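Local coordinates for protein MupZ (Pseudomonas fluorescens, PDB 6FXD) that probably acts as an epoxide hydrolase that helps form the oxygen heterocycles of the antibiotic mupirocin, at residues 111-116 with 125-130; 73-78 with 82-87; 58-63 with 69-74. All blocks are in the same frame, centred on the assembly; numbering follows the deposited sequence.

Contact 1 of 3, residues 111-116 with 125-130; sequences EELDKL and PQFFEL
Leu113 and Phe127, whose side chains slide past each other in opposite directions, make the apolar centre of this contact. Leu113 CG comes to 3.9 Å from Phe127 CD1, while its CD2 branch runs on to the strand backbone and stops 3.5 Å from Phe128 O. The first torsion of Leu113, -99°, departs from a staggered value; together with the second it places CD2 between the Phe127 ring and the aliphatic part of Glu129, whose CG lies 4.0 Å from Leu113 CD2. Phe127 carries its CG beside the backbone N (chi1 -75°), and Pro125 CB, just before the strand, rests over one ring face, near the rim. Leu116 meets the outer end of the ring more loosely, its CB 4.2 Å from Phe127 CE1. No direct hydrogen bond joins 111-116 to 125-130. The contact closes a beta-alpha-beta unit: strand 100-108 leads into the short helix 110-113, and the chain returns as strand 126-135, parallel to 100-108 and bonded to it through backbone pairs such as Phe128 with Val106. Val106 of that neighbouring strand touches both Leu116 and Phe127. On the solvent side the packing gives way to water and charge. Water 1 spans the segments, 2.6 Å from Asp114 OD1 and 2.8 Å from Glu129 OE2, with the exposed Asp114 reaching in from the surface. The like charges of these two carboxylates, not in contact, are probably offset by Arg110 and Arg117, both in salt bridges with Glu129. Away from the strand, Lys115 NZ holds OE2 of the buried Glu112 at 3.0 Å in a salt bridge, from the syn side and 33° out of the carboxylate plane, while Glu112 OE1 turns to Ala78 N.

Contact 2 of 3, residues 73-78 with 82-87; sequences EVYSDA and LNHLVN
His84 presents one face of its imidazole to the hydroxyl of Tyr75, whose OH stands 3.0 Å from His84 CD2, displaced toward the rim of the ring. The imidazole gets there because CG lies anti to the backbone N (chi1 173°), which throws the ring off helix 78-94 toward strand 68-75; the two side chains cross at about a right angle. Glu73 holds its CG beside its backbone N (chi1 -41°) and extends fully beyond it, bringing OE1 within 3.6 Å of His84 CD2, carboxylate and ring planes steeply inclined. Tyr75 OH donates to Glu73 OE1 at 2.7 Å, arriving from above the carboxylate plane, 41° out of it. Glu73 OE2 accepts from water 2 at 2.9 Å, and this water lies in the plane of the imidazole, 2.8 Å from His84 NE2. At the start of the helix, Leu82 N bonds to Ala78 O at 3.0 Å, with Asp77 as N-cap. Glu54 takes His84 ND1. With ND1 and NE2 both engaged, the imidazole is probably held against rotation, and since Tyr75 gives its proton to Glu73, it turns toward the ring an oxygen whose hydrogen is directed elsewhere.

Contact 3 of 3, residues 58-63 with 69-74; sequences LYYGFS and GHCREV
Strands 58-63 and 69-74 run antiparallel at 161° with their axes 4.7 Å apart, as the two arms of a beta hairpin, and a classic beta bulge sets Leu58 and Tyr59 both against Val74. Val74 O takes a firm bond from Leu58 N at 2.8 Å and a weak one from Tyr59 N, and Val74 N returns a bond to Tyr59 O; Gly61 and Arg72 exchange two bonds, and Ser63 and His70 two more, that from His70 N being weak. On one face Cys71 SG lies in the corner made by two rings, over a face of each, 3.8 Å from the centroids of Tyr60 and Phe62. Tyr60 runs alongside Glu73, and water 2 links Tyr60 OH to Glu73 OE2. On the other face Tyr59, its CG anti to the backbone N (chi1 -172°), leans across Gly61, where the lack of a side chain lets the ring lie. The ring and guanidinium planes of Tyr59 and Arg72 are nearly parallel, 11° apart, with Tyr59 CE1 3.7 Å from Arg72 CD and Tyr59 OH over one guanidinium face near its rim. A serine at Tyr59 would probably bare the Arg72 side chain on that side and leave a gap above Gly61. Water 3 gathers Gly61 O (2.8 Å), Ser63 OG and His70 ND1. Arg72 NH1 bonds to Ala141 O of the second subunit. Helix 37-51 packs on the face of Tyr60 and Phe62; strand 24-31 flanks 68-75, while 57-65 pairs antiparallel with a strand of the second subunit, carrying the sheet across the interface.

Overall arrangement
The three contacts share one sheet, in which strands 24-31, 57-65, 68-75 and 100-108 with helices 37-51 and 78-94 follow the ferredoxin-like pattern. Contacts 2 and 3, with centres about 12 Å apart, have Glu73, Val74 and water 2 in common, and His84 CE1 touches Tyr60 CE1 at 3.6 Å. Contact 1, its centre about 13 Å from that of contact 2, joins it where Glu112 OE1 takes Ala78 N at 2.9 Å, probably a hydrogen bond, and Leu116 CD2 packs on Leu82 CD2. Contacts 1 and 3 stay about 9 Å apart at their nearest atoms, yet each meets the second subunit through an outer strand, consistent with a dimeric alpha-beta barrel.

Contact 1 of 3, residues 111-116 with 125-130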
loop_
_atom_site.group_PDB
_atom_site.type_symbol
_atom_site.label_atom_id
_atom_site.label_comp_id
_atom_site.label_asym_id
_atom_site.label_seq_id
_atom_site.Cartn_x
_atom_site.Cartn_y
_atom_site.Cartn_z
ATOM N N GLU A 111 -10.455 -3.947 2.852
ATOM C CA GLU A 111 -11.567 -3.048 3.142
ATOM C C GLU A 111 -12.769 -3.341 2.252
ATOM O O GLU A 111 -13.917 -3.136 2.670
ATOM C CB GLU A 111 -11.114 -1.599 2.965
ATOM C CG GLU A 111 -12.146 -0.561 3.347
ATOM C CD GLU A 111 -11.551 0.829 3.448
ATOM O OE1 GLU A 111 -10.324 0.931 3.648
ATOM O OE2 GLU A 111 -12.305 1.816 3.314
ATOM N N GLU A 112 -12.534 -3.804 1.024
ATOM C CA GLU A 112 -13.650 -4.186 0.167
ATOM C C GLU A 112 -14.166 -5.577 0.512
ATOM O O GLU A 112 -15.381 -5.812 0.506
ATOM C CB GLU A 112 -13.235 -4.107 -1.304
ATOM C CG GLU A 112 -12.917 -2.700 -1.796
ATOM C CD GLU A 112 -14.117 -1.771 -1.726
ATOM O OE1 GLU A 112 -15.143 -2.090 -2.355
ATOM O OE2 GLU A 112 -14.049 -0.730 -1.034
ATOM N N LEU A 113 -13.265 -6.515 0.824
ATOM C CA LEU A 113 -13.715 -7.859 1.164
ATOM C C LEU A 113 -14.533 -7.864 2.452
ATOM O O LEU A 113 -15.431 -8.701 2.608
ATOM C CB LEU A 113 -12.533 -8.825 1.255
ATOM C CG LEU A 113 -12.277 -9.699 0.014
ATOM C CD1 LEU A 113 -12.304 -8.860 -1.255
ATOM C CD2 LEU A 113 -10.970 -10.473 0.120
ATOM N N ASP A 114 -14.234 -6.950 3.383
ATOM C CA ASP A 114 -15.065 -6.804 4.576
ATOM C C ASP A 114 -16.529 -6.567 4.217
ATOM O O ASP A 114 -17.422 -6.993 4.958
ATOM C CB ASP A 114 -14.542 -5.653 5.444
ATOM C CG ASP A 114 -13.252 -6.004 6.179
ATOM O OD1 ASP A 114 -12.882 -7.193 6.224
ATOM O OD2 ASP A 114 -12.604 -5.079 6.713
ATOM N N LYS A 115 -16.795 -5.892 3.095
ATOM C CA LYS A 115 -18.167 -5.636 2.659
ATOM C C LYS A 115 -18.824 -6.856 2.033
ATOM O O LYS A 115 -20.051 -6.844 1.842
ATOM C CB LYS A 115 -18.196 -4.466 1.672
ATOM C CG LYS A 115 -17.571 -3.176 2.206
ATOM C CD LYS A 115 -17.388 -2.140 1.093
ATOM C CE LYS A 115 -16.650 -0.908 1.616
ATOM N NZ LYS A 115 -16.395 0.124 0.567
ATOM N N LEU A 116 -18.051 -7.900 1.733
ATOM C CA LEU A 116 -18.545 -9.084 1.047
ATOM C C LEU A 116 -18.721 -10.296 1.955
ATOM O O LEU A 116 -19.450 -11.220 1.575
ATOM C CB LEU A 116 -17.581 -9.459 -0.096
ATOM C CG LEU A 116 -17.396 -8.412 -1.204
ATOM C CD1 LEU A 116 -16.317 -8.805 -2.199
ATOM C CD2 LEU A 116 -18.732 -8.149 -1.913
ATOM N N PRO A 125 -17.147 -18.711 0.615
ATOM C CA PRO A 125 -16.044 -18.357 -0.283
ATOM C C PRO A 125 -14.674 -18.511 0.362
ATOM O O PRO A 125 -14.509 -18.495 1.586
ATOM C CB PRO A 125 -16.316 -16.882 -0.620
ATOM C CG PRO A 125 -17.696 -16.601 -0.120
ATOM C CD PRO A 125 -17.871 -17.510 1.057
ATOM N N GLN A 126 -13.683 -18.669 -0.500
ATOM C CA GLN A 126 -12.285 -18.553 -0.104
ATOM C C GLN A 126 -11.865 -17.113 -0.373
ATOM O O GLN A 126 -11.770 -16.696 -1.532
ATOM C CB GLN A 126 -11.417 -19.526 -0.901
ATOM C CG GLN A 126 -11.617 -20.999 -0.565
ATOM C CD GLN A 126 -12.888 -21.589 -1.149
ATOM O OE1 GLN A 126 -13.146 -21.483 -2.351
ATOM N NE2 GLN A 126 -13.684 -22.229 -0.299
ATOM N N PHE A 127 -11.639 -16.343 0.696
ATOM C CA PHE A 127 -11.337 -14.922 0.595
ATOM C C PHE A 127 -9.825 -14.737 0.620
ATOM O O PHE A 127 -9.169 -15.129 1.590
ATOM C CB PHE A 127 -11.963 -14.155 1.758
ATOM C CG PHE A 127 -13.465 -13.976 1.639
ATOM C CD1 PHE A 127 -14.004 -13.084 0.724
ATOM C CD2 PHE A 127 -14.338 -14.679 2.471
ATOM C CE1 PHE A 127 -15.382 -12.910 0.626
ATOM C CE2 PHE A 127 -15.726 -14.512 2.369
ATOM C CZ PHE A 127 -16.241 -13.618 1.455
ATOM N N PHE A 128 -9.272 -14.148 -0.443
ATOM C CA PHE A 128 -7.838 -13.874 -0.563
ATOM C C PHE A 128 -7.667 -12.358 -0.541
ATOM O O PHE A 128 -8.114 -11.670 -1.468
ATOM C CB PHE A 128 -7.305 -14.430 -1.882
ATOM C CG PHE A 128 -7.100 -15.919 -1.885
ATOM C CD1 PHE A 128 -8.159 -16.789 -2.109
ATOM C CD2 PHE A 128 -5.838 -16.443 -1.674
ATOM C CE1 PHE A 128 -7.959 -18.168 -2.131
ATOM C CE2 PHE A 128 -5.623 -17.815 -1.687
ATOM C CZ PHE A 128 -6.686 -18.681 -1.903
ATOM N N GLU A 129 -7.022 -11.841 0.513
ATOM C CA GLU A 129 -6.831 -10.399 0.656
ATOM C C GLU A 129 -5.587 -9.955 -0.106
ATOM O O GLU A 129 -4.473 -10.413 0.179
ATOM C CB GLU A 129 -6.757 -10.013 2.134
ATOM C CG GLU A 129 -8.092 -10.207 2.835
ATOM C CD GLU A 129 -8.138 -9.667 4.260
ATOM O OE1 GLU A 129 -7.107 -9.163 4.763
ATOM O OE2 GLU A 129 -9.222 -9.756 4.880
ATOM N N LEU A 130 -5.780 -9.058 -1.072
ATOM C CA LEU A 130 -4.698 -8.569 -1.919
ATOM C C LEU A 130 -3.841 -7.588 -1.122
ATOM O O LEU A 130 -4.355 -6.589 -0.612
ATOM C CB LEU A 130 -5.298 -7.872 -3.142
ATOM C CG LEU A 130 -4.257 -7.322 -4.115
ATOM C CD1 LEU A 130 -3.546 -8.439 -4.874
ATOM C CD2 LEU A 130 -4.905 -6.349 -5.096
HETATM O O HOH W 1 -11.859 -8.880 4.565
#

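Contact 2 of 3, residues 73-78 with 82-87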
loop_
_atom_site.group_PDB
_atom_site.type_symbol
_atom_site.label_atom_id
_atom_site.label_comp_id
_atom_site.label_asym_id
_atom_site.label_seq_id
_atom_site.Cartn_x
_atom_site.Cartn_y
_atom_site.Cartn_z
ATOM N N GLU A 73 -14.430 -12.978 -13.015
ATOM C CA GLU A 73 -15.321 -11.835 -12.878
ATOM C C GLU A 73 -14.553 -10.729 -12.177
ATOM O O GLU A 73 -14.139 -10.900 -11.031
ATOM C CB GLU A 73 -16.534 -12.227 -12.041
ATOM C CG GLU A 73 -17.096 -13.613 -12.363
ATOM C CD GLU A 73 -18.330 -13.980 -11.556
ATOM O OE1 GLU A 73 -18.806 -13.132 -10.766
ATOM O OE2 GLU A 73 -18.809 -15.126 -11.707
ATOM N N VAL A 74 -14.383 -9.595 -12.841
ATOM C CA VAL A 74 -13.631 -8.473 -12.287
ATOM C C VAL A 74 -14.573 -7.287 -12.157
ATOM O O VAL A 74 -15.200 -6.882 -13.145
ATOM C CB VAL A 74 -12.402 -8.131 -13.149
ATOM C CG1 VAL A 74 -11.621 -7.008 -12.489
ATOM C CG2 VAL A 74 -11.522 -9.378 -13.339
ATOM N N TYR A 75 -14.669 -6.726 -10.947
ATOM C CA TYR A 75 -15.580 -5.632 -10.651
ATOM C C TYR A 75 -14.793 -4.444 -10.121
ATOM O O TYR A 75 -13.750 -4.611 -9.492
ATOM C CB TYR A 75 -16.637 -6.051 -9.609
ATOM C CG TYR A 75 -17.415 -7.262 -10.073
ATOM C CD1 TYR A 75 -18.481 -7.133 -10.962
ATOM C CD2 TYR A 75 -17.052 -8.541 -9.667
ATOM C CE1 TYR A 75 -19.169 -8.243 -11.419
ATOM C CE2 TYR A 75 -17.726 -9.652 -10.119
ATOM C CZ TYR A 75 -18.798 -9.506 -10.983
ATOM O OH TYR A 75 -19.470 -10.615 -11.434
ATOM N N SER A 76 -15.295 -3.236 -10.371
ATOM C CA SER A 76 -14.532 -2.060 -9.966
ATOM C C SER A 76 -14.435 -1.910 -8.450
ATOM O O SER A 76 -13.517 -1.231 -7.972
ATOM C CB SER A 76 -15.073 -0.797 -10.639
ATOM O OG SER A 76 -16.438 -0.617 -10.340
ATOM N N ASP A 77 -15.366 -2.496 -7.696
ATOM C CA ASP A 77 -15.324 -2.494 -6.235
ATOM C C ASP A 77 -16.277 -3.572 -5.725
ATOM O O ASP A 77 -16.925 -4.272 -6.507
ATOM C CB ASP A 77 -15.636 -1.104 -5.664
ATOM C CG ASP A 77 -16.998 -0.564 -6.106
ATOM O OD1 ASP A 77 -17.872 -1.351 -6.524
ATOM O OD2 ASP A 77 -17.199 0.664 -6.013
ATOM N N ALA A 78 -16.366 -3.691 -4.393
ATOM C CA ALA A 78 -17.201 -4.726 -3.790
ATOM C C ALA A 78 -18.661 -4.535 -4.165
ATOM O O ALA A 78 -19.381 -5.512 -4.399
ATOM C CB ALA A 78 -17.037 -4.703 -2.267
ATOM N N LEU A 82 -21.674 -7.157 -5.548
ATOM C CA LEU A 82 -23.013 -7.274 -4.984
ATOM C C LEU A 82 -24.075 -6.956 -6.031
ATOM O O LEU A 82 -25.121 -7.615 -6.071
ATOM C CB LEU A 82 -23.147 -6.392 -3.741
ATOM C CG LEU A 82 -22.142 -6.756 -2.630
ATOM C CD1 LEU A 82 -22.202 -5.819 -1.422
ATOM C CD2 LEU A 82 -22.286 -8.226 -2.212
ATOM N N ASN A 83 -23.836 -5.946 -6.878
ATOM C CA ASN A 83 -24.823 -5.634 -7.911
ATOM C C ASN A 83 -24.983 -6.798 -8.869
ATOM O O ASN A 83 -26.091 -7.054 -9.360
ATOM C CB ASN A 83 -24.447 -4.375 -8.696
ATOM C CG ASN A 83 -24.537 -3.120 -7.877
ATOM O OD1 ASN A 83 -25.173 -3.095 -6.827
ATOM N ND2 ASN A 83 -23.927 -2.050 -8.374
ATOM N N HIS A 84 -23.886 -7.508 -9.158
ATOM C CA HIS A 84 -23.959 -8.662 -10.055
ATOM C C HIS A 84 -24.805 -9.775 -9.454
ATOM O O HIS A 84 -25.617 -10.404 -10.152
ATOM C CB HIS A 84 -22.549 -9.187 -10.336
ATOM C CG HIS A 84 -22.522 -10.465 -11.120
ATOM N ND1 HIS A 84 -22.863 -10.521 -12.458
ATOM C CD2 HIS A 84 -22.170 -11.724 -10.767
ATOM C CE1 HIS A 84 -22.733 -11.763 -12.889
ATOM N NE2 HIS A 84 -22.308 -12.511 -11.886
ATOM N N LEU A 85 -24.615 -10.036 -8.161
ATOM C CA LEU A 85 -25.398 -11.039 -7.452
ATOM C C LEU A 85 -26.889 -10.784 -7.617
ATOM O O LEU A 85 -27.657 -11.715 -7.878
ATOM C CB LEU A 85 -25.022 -10.995 -5.971
ATOM C CG LEU A 85 -24.984 -12.307 -5.202
ATOM C CD1 LEU A 85 -23.813 -13.118 -5.707
ATOM C CD2 LEU A 85 -24.846 -12.032 -3.714
ATOM N N VAL A 86 -27.313 -9.525 -7.474
ATOM C CA VAL A 86 -28.723 -9.182 -7.644
ATOM C C VAL A 86 -29.144 -9.331 -9.100
ATOM O O VAL A 86 -30.245 -9.820 -9.400
ATOM C CB VAL A 86 -28.996 -7.757 -7.125
ATOM C CG1 VAL A 86 -30.433 -7.341 -7.444
ATOM C CG2 VAL A 86 -28.720 -7.671 -5.627
ATOM N N ASN A 87 -28.291 -8.883 -10.028
ATOM C CA ASN A 87 -28.647 -8.880 -11.446
ATOM C C ASN A 87 -28.838 -10.297 -11.971
ATOM O O ASN A 87 -29.746 -10.562 -12.776
ATOM C CB ASN A 87 -27.539 -8.172 -12.234
ATOM C CG ASN A 87 -27.831 -8.061 -13.729
ATOM O OD1 ASN A 87 -28.947 -7.742 -14.132
ATOM N ND2 ASN A 87 -26.810 -8.280 -14.548
HETATM O O HOH W 2 -21.584 -15.205 -12.452
#

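Contact 3 of 3, residues 58-63 with 69-74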
loop_
_atom_site.group_PDB
_atom_site.type_symbol
_atom_site.label_atom_id
_atom_site.label_comp_id
_atom_site.label_asym_id
_atom_site.label_seq_id
_atom_site.Cartn_x
_atom_site.Cartn_y
_atom_site.Cartn_z
ATOM N N LEU A 58 -16.004 -5.013 -15.063
ATOM C CA LEU A 58 -14.903 -4.695 -15.963
ATOM C C LEU A 58 -14.488 -5.858 -16.853
ATOM O O LEU A 58 -13.954 -5.627 -17.942
ATOM C CB LEU A 58 -13.686 -4.241 -15.152
ATOM C CG LEU A 58 -13.932 -3.110 -14.151
ATOM C CD1 LEU A 58 -12.676 -2.852 -13.311
ATOM C CD2 LEU A 58 -14.387 -1.840 -14.851
ATOM N N TYR A 59 -14.671 -7.095 -16.397
ATOM C CA TYR A 59 -14.286 -8.269 -17.164
ATOM C C TYR A 59 -15.163 -9.428 -16.716
ATOM O O TYR A 59 -15.416 -9.585 -15.523
ATOM C CB TYR A 59 -12.828 -8.624 -16.880
ATOM C CG TYR A 59 -12.259 -9.699 -17.761
ATOM C CD1 TYR A 59 -12.413 -11.046 -17.440
ATOM C CD2 TYR A 59 -11.523 -9.375 -18.897
ATOM C CE1 TYR A 59 -11.888 -12.040 -18.240
ATOM C CE2 TYR A 59 -10.987 -10.361 -19.695
ATOM C CZ TYR A 59 -11.169 -11.691 -19.364
ATOM O OH TYR A 59 -10.638 -12.675 -20.162
ATOM N N TYR A 60 -15.623 -10.238 -17.669
ATOM C CA TYR A 60 -16.469 -11.384 -17.333
ATOM C C TYR A 60 -16.243 -12.420 -18.431
ATOM O O TYR A 60 -16.718 -12.239 -19.561
ATOM C CB TYR A 60 -17.928 -10.951 -17.272
ATOM C CG TYR A 60 -18.898 -11.966 -16.721
ATOM C CD1 TYR A 60 -19.028 -12.175 -15.346
ATOM C CD2 TYR A 60 -19.726 -12.684 -17.578
ATOM C CE1 TYR A 60 -19.963 -13.083 -14.851
ATOM C CE2 TYR A 60 -20.631 -13.597 -17.097
ATOM C CZ TYR A 60 -20.762 -13.792 -15.744
ATOM O OH TYR A 60 -21.686 -14.712 -15.312
ATOM N N GLY A 61 -15.536 -13.497 -18.120
ATOM C CA GLY A 61 -15.169 -14.466 -19.140
ATOM C C GLY A 61 -15.138 -15.888 -18.621
ATOM O O GLY A 61 -14.701 -16.146 -17.495
ATOM N N PHE A 62 -15.577 -16.823 -19.467
ATOM C CA PHE A 62 -15.660 -18.241 -19.129
ATOM C C PHE A 62 -14.542 -19.018 -19.816
ATOM O O PHE A 62 -14.290 -18.836 -21.016
ATOM C CB PHE A 62 -17.006 -18.838 -19.558
ATOM C CG PHE A 62 -18.161 -18.404 -18.707
ATOM C CD1 PHE A 62 -18.451 -19.044 -17.494
ATOM C CD2 PHE A 62 -18.964 -17.343 -19.108
ATOM C CE1 PHE A 62 -19.540 -18.640 -16.724
ATOM C CE2 PHE A 62 -20.034 -16.934 -18.333
ATOM C CZ PHE A 62 -20.319 -17.574 -17.150
ATOM N N SER A 63 -13.901 -19.916 -19.066
ATOM C CA SER A 63 -12.824 -20.766 -19.567
ATOM C C SER A 63 -13.070 -22.203 -19.127
ATOM O O SER A 63 -13.813 -22.457 -18.181
ATOM C CB SER A 63 -11.458 -20.353 -19.008
ATOM O OG SER A 63 -11.200 -18.993 -19.260
ATOM N N GLY A 69 -15.343 -26.007 -15.585
ATOM C CA GLY A 69 -15.579 -24.658 -16.032
ATOM C C GLY A 69 -15.082 -23.629 -15.033
ATOM O O GLY A 69 -14.818 -23.939 -13.873
ATOM N N HIS A 70 -14.966 -22.393 -15.504
ATOM C CA HIS A 70 -14.469 -21.316 -14.654
ATOM C C HIS A 70 -14.994 -19.995 -15.195
ATOM O O HIS A 70 -15.120 -19.835 -16.413
ATOM C CB HIS A 70 -12.935 -21.329 -14.683
ATOM C CG HIS A 70 -12.288 -20.164 -14.007
ATOM N ND1 HIS A 70 -11.986 -18.991 -14.664
ATOM C CD2 HIS A 70 -11.832 -20.010 -12.740
ATOM C CE1 HIS A 70 -11.373 -18.166 -13.830
ATOM N NE2 HIS A 70 -11.286 -18.755 -12.653
ATOM N N CYS A 71 -15.296 -19.053 -14.303
ATOM C CA CYS A 71 -15.588 -17.684 -14.705
ATOM C C CYS A 71 -14.628 -16.741 -13.995
ATOM O O CYS A 71 -14.417 -16.870 -12.786
ATOM C CB CYS A 71 -17.033 -17.312 -14.375
ATOM S SG CYS A 71 -17.567 -15.806 -15.262
ATOM N N ARG A 72 -14.036 -15.809 -14.742
ATOM C CA ARG A 72 -13.209 -14.747 -14.166
ATOM C C ARG A 72 -14.061 -13.483 -14.191
ATOM O O ARG A 72 -14.422 -13.001 -15.267
ATOM C CB ARG A 72 -11.935 -14.563 -14.991
ATOM C CG ARG A 72 -10.896 -13.646 -14.319
ATOM C CD ARG A 72 -9.860 -13.062 -15.279
ATOM N NE ARG A 72 -9.319 -14.104 -16.144
ATOM C CZ ARG A 72 -8.461 -13.898 -17.141
ATOM N NH1 ARG A 72 -8.023 -12.675 -17.412
ATOM N NH2 ARG A 72 -8.050 -14.920 -17.877
ATOM N N GLU A 73 -14.430 -12.978 -13.015
ATOM C CA GLU A 73 -15.321 -11.835 -12.878
ATOM C C GLU A 73 -14.553 -10.729 -12.177
ATOM O O GLU A 73 -14.139 -10.900 -11.031
ATOM C CB GLU A 73 -16.534 -12.227 -12.041
ATOM C CG GLU A 73 -17.096 -13.613 -12.363
ATOM C CD GLU A 73 -18.330 -13.980 -11.556
ATOM O OE1 GLU A 73 -18.806 -13.132 -10.766
ATOM O OE2 GLU A 73 -18.809 -15.126 -11.707
ATOM N N VAL A 74 -14.383 -9.595 -12.841
ATOM C CA VAL A 74 -13.631 -8.473 -12.287
ATOM C C VAL A 74 -14.573 -7.287 -12.157
ATOM O O VAL A 74 -15.200 -6.882 -13.145
ATOM C CB VAL A 74 -12.402 -8.131 -13.149
ATOM C CG1 VAL A 74 -11.621 -7.008 -12.489
ATOM C CG2 VAL A 74 -11.522 -9.378 -13.339
HETATM O O HOH W 2 -21.584 -15.205 -12.452
HETATM O O HOH W 3 -12.393 -17.711 -17.152
#